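Glucoamylase (Thermoanaerobacterium thermosaccharolyticum, PDB 1LF6) hydrolyses terminal alpha-1,4-linked glucose residues one after another from the non-reducing ends of starch-like chains, releasing beta-D-glucose. Local coordinates at residues G376-N381 / K419-F424; I393-Q398 / P430-E435; W437-G442 / Y502-G507; T447-V452 / V540-K545. All blocks are in the same frame, centred on the assembly; numbering follows the deposited sequence.

All four contacts lie in the helical catalytic domain of this family 15 glycosidase, and their chemistry changes with place. Interaction 4 is wholly buried and purely apolar, with helix 445-464 set against the turn after helix 538-541. Interaction 1 is also apolar but only partly buried, where the loop after helix 358-375 meets helix 414-428. Interactions 2 and 3 share the loop between helices 414-428 and 445-464, which carries the likely catalytic Glu435 and Glu438; there hydrogen bonds join the packing, with a salt bridge and a bridging water in interaction 3. Gln398 of interaction 2 reaches Ile378 of interaction 1, while backbone bonds probably tie 430-435 to 437-442.

Interaction 1: G376-N381 / K419-F424; sequences GMIPQN and KPLADF
Met377 lays its side chain across the ring of Phe424, and this is the tight part of the contact. CB stands over one ring face, offset toward the rim, 4.0 Å from the ring centroid and 19° off its normal, in a CH-pi contact. CG comes closer still, 3.5 Å from Phe424 CE1. With CG of Phe424 anti to its own backbone N (chi1 -178°), the ring projects from helix 414-428 to lie beneath the methionine. Replacing Phe424 by an alanine would probably leave Met377 CB without the ring face beneath it and CG without its neighbour at the rim, and let the methionine chain turn more freely. Deeper in, the branch CD2 of Leu421 touches both Met377 CA, at 3.8 Å, and Ile378 CG1, at 3.9 Å. The other end is looser: at exposed Gly376, with positive phi just past its helix, Gly376 O comes no closer than 4.5 Å to Pro420 O. Away from the loop, on the partly exposed side of the helix, Lys419 NZ and Asp423 OD2 form a salt bridge of 2.9 Å. Gln398 of helix 395-407 touches Met377, Leu421 and Phe424, while Ile378 and Pro420 both rest on Val372 of helix 358-375.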
loop_
_atom_site.group_PDB
_atom_site.type_symbol
_atom_site.label_atom_id
_atom_site.label_comp_id
_atom_site.label_asym_id
_atom_site.label_seq_id
_atom_site.Cartn_x
_atom_site.Cartn_y
_atom_site.Cartn_z
ATOM N N GLY A 376 -20.799 9.189 13.625
ATOM C CA GLY A 376 -20.715 9.879 14.900
ATOM C C GLY A 376 -19.407 9.551 15.596
ATOM O O GLY A 376 -19.207 9.855 16.773
ATOM N N MET A 377 -18.505 8.926 14.852
ATOM C CA MET A 377 -17.209 8.546 15.388
ATOM C C MET A 377 -16.396 7.882 14.283
ATOM O O MET A 377 -16.895 7.686 13.178
ATOM C CB MET A 377 -17.418 7.611 16.591
ATOM C CG MET A 377 -16.679 6.297 16.538
ATOM S SD MET A 377 -17.459 5.053 15.505
ATOM C CE MET A 377 -17.066 3.611 16.480
ATOM N N ILE A 378 -15.139 7.559 14.570
ATOM C CA ILE A 378 -14.293 6.912 13.572
ATOM C C ILE A 378 -14.189 5.409 13.829
ATOM O O ILE A 378 -13.618 4.981 14.834
ATOM C CB ILE A 378 -12.855 7.493 13.579
ATOM C CG1 ILE A 378 -12.881 8.988 13.214
ATOM C CG2 ILE A 378 -11.972 6.718 12.591
ATOM C CD1 ILE A 378 -13.341 9.268 11.795
ATOM N N PRO A 379 -14.745 4.586 12.929
ATOM C CA PRO A 379 -14.651 3.133 13.143
ATOM C C PRO A 379 -13.214 2.648 12.908
ATOM O O PRO A 379 -12.424 3.353 12.276
ATOM C CB PRO A 379 -15.654 2.565 12.135
ATOM C CG PRO A 379 -15.655 3.587 11.039
ATOM C CD PRO A 379 -15.584 4.910 11.764
ATOM N N GLN A 380 -12.874 1.466 13.429
ATOM C CA GLN A 380 -11.525 0.922 13.280
ATOM C C GLN A 380 -10.983 1.257 11.896
ATOM O O GLN A 380 -9.877 1.771 11.761
ATOM C CB GLN A 380 -11.511 -0.597 13.489
ATOM C CG GLN A 380 -10.115 -1.206 13.361
ATOM C CD GLN A 380 -10.029 -2.643 13.864
ATOM O OE1 GLN A 380 -9.011 -3.289 13.738
ATOM N NE2 GLN A 380 -11.092 -3.135 14.430
ATOM N N ASN A 381 -11.783 0.962 10.878
ATOM C CA ASN A 381 -11.438 1.260 9.499
ATOM C C ASN A 381 -12.717 1.216 8.673
ATOM O O ASN A 381 -13.754 0.748 9.145
ATOM C CB ASN A 381 -10.384 0.276 8.958
ATOM C CG ASN A 381 -10.773 -1.181 9.154
ATOM O OD1 ASN A 381 -9.913 -2.053 9.271
ATOM N ND2 ASN A 381 -12.065 -1.452 9.177
ATOM N N LYS A 419 -16.113 18.584 17.423
ATOM C CA LYS A 419 -16.939 18.401 18.612
ATOM C C LYS A 419 -17.424 16.965 18.812
ATOM O O LYS A 419 -17.290 16.412 19.901
ATOM C CB LYS A 419 -18.127 19.374 18.589
ATOM C CG LYS A 419 -19.056 19.257 19.784
ATOM C CD LYS A 419 -19.790 20.576 20.034
ATOM C CE LYS A 419 -20.999 20.379 20.931
ATOM N NZ LYS A 419 -20.682 19.618 22.168
ATOM N N PRO A 420 -17.994 16.335 17.773
ATOM C CA PRO A 420 -18.443 14.956 18.006
ATOM C C PRO A 420 -17.318 13.990 18.409
ATOM O O PRO A 420 -17.509 13.135 19.278
ATOM C CB PRO A 420 -19.115 14.574 16.683
ATOM C CG PRO A 420 -18.501 15.520 15.678
ATOM C CD PRO A 420 -18.388 16.810 16.438
ATOM N N LEU A 421 -16.147 14.129 17.796
ATOM C CA LEU A 421 -15.027 13.251 18.128
ATOM C C LEU A 421 -14.461 13.568 19.505
ATOM O O LEU A 421 -14.123 12.659 20.264
ATOM C CB LEU A 421 -13.924 13.352 17.069
ATOM C CG LEU A 421 -14.258 12.746 15.706
ATOM C CD1 LEU A 421 -13.081 12.941 14.766
ATOM C CD2 LEU A 421 -14.585 11.251 15.862
ATOM N N ALA A 422 -14.358 14.855 19.826
ATOM C CA ALA A 422 -13.841 15.263 21.122
ATOM C C ALA A 422 -14.764 14.756 22.227
ATOM O O ALA A 422 -14.299 14.241 23.247
ATOM C CB ALA A 422 -13.719 16.786 21.192
ATOM N N ASP A 423 -16.071 14.902 22.019
ATOM C CA ASP A 423 -17.052 14.450 23.003
ATOM C C ASP A 423 -17.023 12.932 23.133
ATOM O O ASP A 423 -17.222 12.392 24.217
ATOM C CB ASP A 423 -18.466 14.898 22.614
ATOM C CG ASP A 423 -18.649 16.411 22.696
ATOM O OD1 ASP A 423 -17.938 17.060 23.494
ATOM O OD2 ASP A 423 -19.515 16.941 21.974
ATOM N N PHE A 424 -16.778 12.245 22.022
ATOM C CA PHE A 424 -16.722 10.791 22.044
ATOM C C PHE A 424 -15.504 10.328 22.850
ATOM O O PHE A 424 -15.600 9.410 23.665
ATOM C CB PHE A 424 -16.655 10.244 20.617
ATOM C CG PHE A 424 -16.638 8.746 20.543
ATOM C CD1 PHE A 424 -15.595 8.082 19.904
ATOM C CD2 PHE A 424 -17.659 7.994 21.116
ATOM C CE1 PHE A 424 -15.570 6.691 19.840
ATOM C CE2 PHE A 424 -17.642 6.605 21.057
ATOM C CZ PHE A 424 -16.595 5.952 20.417
#

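Interaction 2: I393-Q398 / P430-E435; sequences IQLDEQ and PKTGQE. With SO4 (sulfate ion), chain C.
Gln434 and Gln394, with Leu395 close behind, bury the most surface here, and the two glutamines meet through their amides. Gln394 NE2 donates to Gln434 OE1 over 2.8 Å in a nearly straight bond (175°). The acceptor lies in the amide plane of Gln394, whereas the donor sits above the carbonyl plane of Gln434, the two amides being turned 47° apart. Gln434 reaches this place with CG between its backbone N and carbonyl carbon (chi1 54°), and its N gives a weak bond to Ile393 O. Gln394 NE2 also bonds Glu438, the probable proton donor, and OE1 accepts from Arg343, so Gln394 is probably a second-shell residue. Segment 430-435 ends at Glu435, the probable proton acceptor, whose carboxylate bonds Trp437 N. Leu395 N donates to Thr432 OG1 at 3.1 Å, and Leu395 CD2 packs 3.4 Å from that OG1 and 3.6 Å from Lys431 O. Thr432 OG1 in turn donates a hydrogen bond to Gln434 O, 2.9 Å away. Lys431 NZ bonds a sulfate, probably from the crystallisation liquor, which Ser509 and Tyr443 share. Leu395 of helix 395-407 packs on Thr447 and Glu451 of helix 445-464; Ile393, just before it, packs on Ile428 of helix 414-428.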
loop_
_atom_site.group_PDB
_atom_site.type_symbol
_atom_site.label_atom_id
_atom_site.label_comp_id
_atom_site.label_asym_id
_atom_site.label_seq_id
_atom_site.Cartn_x
_atom_site.Cartn_y
_atom_site.Cartn_z
ATOM N N ILE A 393 -12.291 -0.279 18.683
ATOM C CA ILE A 393 -12.302 1.091 19.169
ATOM C C ILE A 393 -10.883 1.599 19.430
ATOM O O ILE A 393 -10.260 1.245 20.431
ATOM C CB ILE A 393 -13.114 1.207 20.480
ATOM C CG1 ILE A 393 -14.558 0.745 20.242
ATOM C CG2 ILE A 393 -13.062 2.637 21.003
ATOM C CD1 ILE A 393 -15.301 1.520 19.159
ATOM N N GLN A 394 -10.380 2.432 18.526
ATOM C CA GLN A 394 -9.030 2.987 18.659
ATOM C C GLN A 394 -9.121 4.482 18.929
ATOM O O GLN A 394 -9.499 5.250 18.050
ATOM C CB GLN A 394 -8.231 2.745 17.368
ATOM C CG GLN A 394 -7.772 1.304 17.185
ATOM C CD GLN A 394 -7.306 0.994 15.769
ATOM O OE1 GLN A 394 -6.655 1.813 15.117
ATOM N NE2 GLN A 394 -7.625 -0.201 15.294
ATOM N N LEU A 395 -8.767 4.886 20.145
ATOM C CA LEU A 395 -8.828 6.285 20.530
ATOM C C LEU A 395 -7.925 7.184 19.704
ATOM O O LEU A 395 -8.297 8.321 19.387
ATOM C CB LEU A 395 -8.506 6.441 22.025
ATOM C CG LEU A 395 -9.686 6.262 22.988
ATOM C CD1 LEU A 395 -10.639 7.438 22.847
ATOM C CD2 LEU A 395 -10.415 4.953 22.695
ATOM N N ASP A 396 -6.745 6.685 19.350
ATOM C CA ASP A 396 -5.825 7.486 18.560
ATOM C C ASP A 396 -6.487 7.844 17.244
ATOM O O ASP A 396 -6.261 8.932 16.713
ATOM C CB ASP A 396 -4.498 6.741 18.333
ATOM C CG ASP A 396 -4.625 5.570 17.384
ATOM O OD1 ASP A 396 -5.582 4.785 17.526
ATOM O OD2 ASP A 396 -3.746 5.430 16.503
ATOM N N GLU A 397 -7.335 6.953 16.734
ATOM C CA GLU A 397 -8.020 7.230 15.474
ATOM C C GLU A 397 -9.148 8.265 15.603
ATOM O O GLU A 397 -9.578 8.843 14.605
ATOM C CB GLU A 397 -8.540 5.928 14.849
ATOM C CG GLU A 397 -7.424 5.060 14.255
ATOM C CD GLU A 397 -7.927 4.059 13.230
ATOM O OE1 GLU A 397 -7.302 3.945 12.151
ATOM O OE2 GLU A 397 -8.942 3.382 13.495
ATOM N N GLN A 398 -9.618 8.505 16.826
ATOM C CA GLN A 398 -10.663 9.500 17.049
ATOM C C GLN A 398 -9.994 10.869 17.142
ATOM O O GLN A 398 -10.580 11.898 16.786
ATOM C CB GLN A 398 -11.404 9.239 18.367
ATOM C CG GLN A 398 -11.877 7.810 18.575
ATOM C CD GLN A 398 -12.739 7.304 17.437
ATOM O OE1 GLN A 398 -13.652 7.995 16.972
ATOM N NE2 GLN A 398 -12.461 6.083 16.987
ATOM N N PRO A 430 -9.460 7.765 29.103
ATOM C CA PRO A 430 -8.274 7.655 28.253
ATOM C C PRO A 430 -7.933 6.233 27.807
ATOM O O PRO A 430 -7.071 6.044 26.950
ATOM C CB PRO A 430 -7.181 8.264 29.120
ATOM C CG PRO A 430 -7.589 7.825 30.496
ATOM C CD PRO A 430 -9.079 8.085 30.492
ATOM N N LYS A 431 -8.599 5.233 28.385
ATOM C CA LYS A 431 -8.324 3.852 28.000
ATOM C C LYS A 431 -8.818 3.628 26.579
ATOM O O LYS A 431 -9.749 4.297 26.127
ATOM C CB LYS A 431 -8.999 2.857 28.957
ATOM C CG LYS A 431 -8.622 1.412 28.658
ATOM C CD LYS A 431 -8.514 0.534 29.900
ATOM C CE LYS A 431 -9.844 -0.029 30.335
ATOM N NZ LYS A 431 -9.644 -1.147 31.315
ATOM N N THR A 432 -8.191 2.694 25.868
ATOM C CA THR A 432 -8.573 2.419 24.487
ATOM C C THR A 432 -8.884 0.936 24.266
ATOM O O THR A 432 -8.359 0.073 24.977
ATOM C CB THR A 432 -7.448 2.859 23.517
ATOM O OG1 THR A 432 -7.904 2.753 22.161
ATOM C CG2 THR A 432 -6.207 1.991 23.713
ATOM N N GLY A 433 -9.748 0.655 23.292
ATOM C CA GLY A 433 -10.112 -0.715 22.982
ATOM C C GLY A 433 -8.899 -1.433 22.421
ATOM O O GLY A 433 -8.675 -2.613 22.675
ATOM N N GLN A 434 -8.121 -0.708 21.632
ATOM C CA GLN A 434 -6.907 -1.252 21.058
ATOM C C GLN A 434 -5.964 -0.111 20.689
ATOM O O GLN A 434 -6.410 0.993 20.358
ATOM C CB GLN A 434 -7.231 -2.120 19.835
ATOM C CG GLN A 434 -8.063 -1.445 18.779
ATOM C CD GLN A 434 -8.677 -2.429 17.793
ATOM O OE1 GLN A 434 -9.100 -2.045 16.709
ATOM N NE2 GLN A 434 -8.740 -3.700 18.174
ATOM N N GLU A 435 -4.662 -0.372 20.794
ATOM C CA GLU A 435 -3.652 0.615 20.458
ATOM C C GLU A 435 -3.446 0.567 18.950
ATOM O O GLU A 435 -4.158 -0.165 18.258
ATOM C CB GLU A 435 -2.355 0.340 21.226
ATOM C CG GLU A 435 -2.040 -1.136 21.460
ATOM C CD GLU A 435 -1.915 -1.932 20.165
ATOM O OE1 GLU A 435 -2.890 -2.601 19.769
ATOM O OE2 GLU A 435 -0.840 -1.883 19.543
HETATM S S SO4 C . -8.744 0.044 35.173
HETATM O O1 SO4 C . -8.414 -0.356 33.790
HETATM O O2 SO4 C . -9.953 -0.687 35.617
HETATM O O3 SO4 C . -7.618 -0.287 36.069
HETATM O O4 SO4 C . -8.999 1.497 35.225
HETATM O O HOH W 1 -5.372 3.636 19.670
#

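Interaction 3: W437-G442 / Y502-G507; sequences WEEIGG and YIRIAG
The two irregular backbones meet where Gly442 CA makes a CA-H...O contact of 3.3 Å with Ala506 O, and the nearest CA atoms, those of Gly442 and Gly507, are 4.8 Å apart. Arg504 carries the polar half of the contact. Its chain is extended from CG to NE, with CG anti to the backbone N (chi1 178°), and this reach brings NH1 to Glu439 OE1 in a salt bridge of 2.9 Å. The bond is bent (144°), uses the anti lone pair of the carboxylate oxygen, and leaves the guanidinium plane by 24°. A water at the edge of the guanidinium accepts from NH2 and donates to the same OE1. Ile440 CG2 covers one guanidinium face, while NH1 lies at the edge of the Trp437 ring, 3.8 Å from CD1. These loops belong to the (alpha/alpha) barrel of family 15, where 437-442 precedes helix 445-464 and carries Glu438, the likely proton donor. Arg504 NH1 also pairs with Glu435, the probable proton acceptor, and its guanidinium makes a cation-pi contact with Tyr576. Putting a leucine in place of Arg504 would probably leave Glu439 and Glu435 without their shared positive partner and strand the bridging water on one side. The apolar half belongs to Ile505: CG2 touches Ile440 CG2 at 3.8 Å, and CD1 presses on the Gly441 carbonyl carbon at 3.4 Å. Trp437 NE1 turns instead to Asp533.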
loop_
_atom_site.group_PDB
_atom_site.type_symbol
_atom_site.label_atom_id
_atom_site.label_comp_id
_atom_site.label_asym_id
_atom_site.label_seq_id
_atom_site.Cartn_x
_atom_site.Cartn_y
_atom_site.Cartn_z
ATOM N N TRP A 437 -1.547 -0.956 16.863
ATOM C CA TRP A 437 -1.270 -2.189 16.142
ATOM C C TRP A 437 -2.570 -2.998 16.032
ATOM O O TRP A 437 -2.597 -4.078 15.444
ATOM C CB TRP A 437 -0.180 -2.999 16.846
ATOM C CG TRP A 437 1.147 -2.271 16.957
ATOM C CD1 TRP A 437 1.995 -2.284 18.028
ATOM C CD2 TRP A 437 1.768 -1.426 15.969
ATOM N NE1 TRP A 437 3.097 -1.497 17.775
ATOM C CE2 TRP A 437 2.984 -0.961 16.519
ATOM C CE3 TRP A 437 1.415 -1.019 14.674
ATOM C CZ2 TRP A 437 3.851 -0.107 15.822
ATOM C CZ3 TRP A 437 2.279 -0.165 13.979
ATOM C CH2 TRP A 437 3.482 0.279 14.557
ATOM N N GLU A 438 -3.641 -2.450 16.608
ATOM C CA GLU A 438 -4.980 -3.050 16.570
ATOM C C GLU A 438 -5.089 -4.413 17.244
ATOM O O GLU A 438 -5.850 -5.272 16.787
ATOM C CB GLU A 438 -5.427 -3.187 15.117
ATOM C CG GLU A 438 -5.119 -1.972 14.256
ATOM C CD GLU A 438 -5.749 -2.063 12.885
ATOM O OE1 GLU A 438 -5.206 -2.779 12.015
ATOM O OE2 GLU A 438 -6.807 -1.432 12.684
ATOM N N GLU A 439 -4.365 -4.612 18.340
ATOM C CA GLU A 439 -4.365 -5.919 18.992
ATOM C C GLU A 439 -4.777 -6.008 20.453
ATOM O O GLU A 439 -5.317 -7.024 20.888
ATOM C CB GLU A 439 -2.968 -6.535 18.849
ATOM C CG GLU A 439 -2.427 -6.466 17.426
ATOM C CD GLU A 439 -0.972 -6.892 17.326
ATOM O OE1 GLU A 439 -0.188 -6.563 18.242
ATOM O OE2 GLU A 439 -0.606 -7.533 16.320
ATOM N N ILE A 440 -4.537 -4.957 21.218
ATOM C CA ILE A 440 -4.845 -5.022 22.637
ATOM C C ILE A 440 -5.298 -3.682 23.192
ATOM O O ILE A 440 -4.933 -2.628 22.663
ATOM C CB ILE A 440 -3.595 -5.498 23.401
ATOM C CG1 ILE A 440 -3.916 -5.726 24.877
ATOM C CG2 ILE A 440 -2.466 -4.488 23.212
ATOM C CD1 ILE A 440 -2.765 -6.378 25.629
ATOM N N GLY A 441 -6.095 -3.735 24.258
ATOM C CA GLY A 441 -6.590 -2.522 24.881
ATOM C C GLY A 441 -5.937 -2.197 26.211
ATOM O O GLY A 441 -5.181 -2.997 26.763
ATOM N N GLY A 442 -6.248 -1.012 26.727
ATOM C CA GLY A 442 -5.689 -0.579 27.992
ATOM C C GLY A 442 -5.136 0.825 27.875
ATOM O O GLY A 442 -5.576 1.604 27.027
ATOM N N TYR A 502 8.567 3.182 29.936
ATOM C CA TYR A 502 7.168 3.145 29.531
ATOM C C TYR A 502 6.977 1.753 28.945
ATOM O O TYR A 502 7.847 1.259 28.220
ATOM C CB TYR A 502 6.863 4.166 28.427
ATOM C CG TYR A 502 6.816 5.611 28.883
ATOM C CD1 TYR A 502 7.843 6.497 28.567
ATOM C CD2 TYR A 502 5.746 6.085 29.642
ATOM C CE1 TYR A 502 7.810 7.825 29.001
ATOM C CE2 TYR A 502 5.702 7.406 30.084
ATOM C CZ TYR A 502 6.742 8.271 29.761
ATOM O OH TYR A 502 6.715 9.566 30.235
ATOM N N ILE A 503 5.859 1.106 29.259
ATOM C CA ILE A 503 5.608 -0.212 28.709
ATOM C C ILE A 503 4.708 -0.045 27.490
ATOM O O ILE A 503 4.214 1.048 27.233
ATOM C CB ILE A 503 4.936 -1.150 29.744
ATOM C CG1 ILE A 503 3.556 -0.621 30.156
ATOM C CG2 ILE A 503 5.846 -1.284 30.953
ATOM C CD1 ILE A 503 2.863 -1.475 31.249
ATOM N N ARG A 504 4.506 -1.117 26.732
ATOM C CA ARG A 504 3.661 -1.040 25.552
ATOM C C ARG A 504 2.242 -0.633 25.930
ATOM O O ARG A 504 1.665 0.289 25.346
ATOM C CB ARG A 504 3.610 -2.385 24.829
ATOM C CG ARG A 504 2.693 -2.356 23.613
ATOM C CD ARG A 504 2.569 -3.701 22.930
ATOM N NE ARG A 504 1.551 -3.667 21.877
ATOM C CZ ARG A 504 1.036 -4.743 21.290
ATOM N NH1 ARG A 504 0.111 -4.606 20.346
ATOM N NH2 ARG A 504 1.441 -5.955 21.654
ATOM N N ILE A 505 1.675 -1.326 26.909
ATOM C CA ILE A 505 0.321 -1.014 27.331
ATOM C C ILE A 505 0.006 -1.629 28.695
ATOM O O ILE A 505 0.387 -2.763 28.984
ATOM C CB ILE A 505 -0.681 -1.482 26.244
ATOM C CG1 ILE A 505 -2.073 -0.903 26.510
ATOM C CG2 ILE A 505 -0.702 -3.001 26.172
ATOM C CD1 ILE A 505 -2.969 -0.917 25.289
ATOM N N ALA A 506 -0.653 -0.845 29.541
ATOM C CA ALA A 506 -1.030 -1.273 30.885
ATOM C C ALA A 506 -2.493 -1.707 30.889
ATOM O O ALA A 506 -3.340 -1.050 30.286
ATOM C CB ALA A 506 -0.820 -0.125 31.872
ATOM N N GLY A 507 -2.789 -2.808 31.574
ATOM C CA GLY A 507 -4.157 -3.304 31.629
ATOM C C GLY A 507 -4.955 -2.738 32.791
ATOM O O GLY A 507 -6.180 -2.639 32.728
HETATM O O HOH W 2 -0.210 -8.006 20.593
#

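Interaction 4: T447-V452 / V540-K545; sequences TMAAEV and VRLGVK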
loop_
_atom_site.group_PDB
_atom_site.type_symbol
_atom_site.label_atom_id
_atom_site.label_comp_id
_atom_site.label_asym_id
_atom_site.label_seq_id
_atom_site.Cartn_x
_atom_site.Cartn_y
_atom_site.Cartn_z
ATOM N N THR A 447 -1.307 5.951 22.335
ATOM C CA THR A 447 -2.723 6.313 22.238
ATOM C C THR A 447 -3.057 7.520 23.123
ATOM O O THR A 447 -3.742 8.447 22.688
ATOM C CB THR A 447 -3.628 5.138 22.640
ATOM O OG1 THR A 447 -3.380 4.029 21.766
ATOM C CG2 THR A 447 -5.097 5.538 22.550
ATOM N N MET A 448 -2.589 7.509 24.365
ATOM C CA MET A 448 -2.850 8.633 25.256
ATOM C C MET A 448 -2.214 9.924 24.731
ATOM O O MET A 448 -2.752 11.009 24.947
ATOM C CB MET A 448 -2.344 8.333 26.661
ATOM C CG MET A 448 -3.172 7.273 27.382
ATOM S SD MET A 448 -2.664 7.081 29.079
ATOM C CE MET A 448 -3.447 8.497 29.829
ATOM N N ALA A 449 -1.074 9.805 24.050
ATOM C CA ALA A 449 -0.410 10.978 23.490
ATOM C C ALA A 449 -1.330 11.591 22.446
ATOM O O ALA A 449 -1.497 12.813 22.380
ATOM C CB ALA A 449 0.929 10.593 22.847
ATOM N N ALA A 450 -1.924 10.727 21.627
ATOM C CA ALA A 450 -2.844 11.164 20.582
ATOM C C ALA A 450 -4.083 11.812 21.190
ATOM O O ALA A 450 -4.582 12.805 20.661
ATOM C CB ALA A 450 -3.254 9.977 19.712
ATOM N N GLU A 451 -4.575 11.244 22.294
ATOM C CA GLU A 451 -5.760 11.771 22.967
ATOM C C GLU A 451 -5.518 13.150 23.571
ATOM O O GLU A 451 -6.397 14.014 23.520
ATOM C CB GLU A 451 -6.237 10.809 24.068
ATOM C CG GLU A 451 -6.765 9.471 23.540
ATOM C CD GLU A 451 -7.234 8.549 24.645
ATOM O OE1 GLU A 451 -8.434 8.587 24.989
ATOM O OE2 GLU A 451 -6.399 7.788 25.181
ATOM N N VAL A 452 -4.342 13.346 24.161
ATOM C CA VAL A 452 -3.989 14.636 24.762
ATOM C C VAL A 452 -3.847 15.697 23.664
ATOM O O VAL A 452 -4.372 16.802 23.786
ATOM C CB VAL A 452 -2.656 14.552 25.556
ATOM C CG1 VAL A 452 -2.184 15.958 25.936
ATOM C CG2 VAL A 452 -2.853 13.714 26.815
ATOM N N VAL A 540 6.718 12.192 22.307
ATOM C CA VAL A 540 7.550 13.326 21.908
ATOM C C VAL A 540 7.139 13.861 20.527
ATOM O O VAL A 540 7.087 15.071 20.308
ATOM C CB VAL A 540 9.053 12.937 21.896
ATOM C CG1 VAL A 540 9.456 12.336 23.250
ATOM C CG2 VAL A 540 9.330 11.950 20.792
ATOM N N ARG A 541 6.839 12.951 19.605
ATOM C CA ARG A 541 6.415 13.314 18.257
ATOM C C ARG A 541 5.228 14.284 18.284
ATOM O O ARG A 541 5.161 15.231 17.497
ATOM C CB ARG A 541 6.024 12.047 17.489
ATOM C CG ARG A 541 5.607 12.266 16.039
ATOM C CD ARG A 541 6.704 12.938 15.219
ATOM N NE ARG A 541 6.419 12.851 13.790
ATOM C CZ ARG A 541 6.662 11.786 13.025
ATOM N NH1 ARG A 541 6.353 11.814 11.737
ATOM N NH2 ARG A 541 7.235 10.700 13.532
ATOM N N LEU A 542 4.293 14.048 19.199
ATOM C CA LEU A 542 3.103 14.892 19.314
ATOM C C LEU A 542 3.252 16.105 20.236
ATOM O O LEU A 542 2.313 16.887 20.377
ATOM C CB LEU A 542 1.913 14.043 19.769
ATOM C CG LEU A 542 1.339 13.118 18.690
ATOM C CD1 LEU A 542 0.562 11.976 19.326
ATOM C CD2 LEU A 542 0.449 13.941 17.761
ATOM N N GLY A 543 4.425 16.263 20.846
ATOM C CA GLY A 543 4.668 17.388 21.739
ATOM C C GLY A 543 4.061 17.252 23.123
ATOM O O GLY A 543 3.823 18.249 23.820
ATOM N N VAL A 544 3.813 16.010 23.527
ATOM C CA VAL A 544 3.221 15.719 24.826
ATOM C C VAL A 544 4.302 15.576 25.895
ATOM O O VAL A 544 4.091 15.941 27.052
ATOM C CB VAL A 544 2.356 14.437 24.743
ATOM C CG1 VAL A 544 1.807 14.069 26.112
ATOM C CG2 VAL A 544 1.206 14.669 23.763
ATOM N N LYS A 545 5.455 15.041 25.497
ATOM C CA LYS A 545 6.598 14.870 26.398
ATOM C C LYS A 545 7.836 15.454 25.722
ATOM O O LYS A 545 7.901 15.507 24.496
ATOM C CB LYS A 545 6.830 13.388 26.701
ATOM C CG LYS A 545 5.712 12.725 27.506
ATOM C CD LYS A 545 5.672 13.243 28.942
ATOM C CE LYS A 545 4.587 12.540 29.761
ATOM N NZ LYS A 545 4.570 12.985 31.185
#
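Leu542 and Val544 meet one side of helix 445-464 at Ala449, Ala450 and Val452, within the (alpha/alpha) barrel of the catalytic domain. Between the two residues lies Gly543, whose positive phi closes a Schellman motif at the end of helix 538-541; the turn places apolar side chains before and after it against the same helix. Leu542 points its CB toward helix 445-464, and CG stands anti to the carbonyl carbon (chi1 -74°). From CG the chain forks, and the branch CD1 does the touching. This methyl lies 3.6 Å from Ala450 N and 3.7 Å from Ala449 C, so it rests on the helix backbone itself, and it also meets Ala449 CB at 3.8 Å. The short alanine side chains are consistent with so close an approach. Leu542 packs in addition on Ile403 of helix 395-407, so that it spans two helices of the barrel. Val544 repeats the approach on the far side of the turn. Its CG2 meets Ala449 CB and Val452 CG1 alike, while Ile485 of helix 468-489 lies against the valine as well. The contact is wholly buried and apolar, and Val544 CG2 lies 3.6 Å from Ala449 O, so it too rests on the helix backbone.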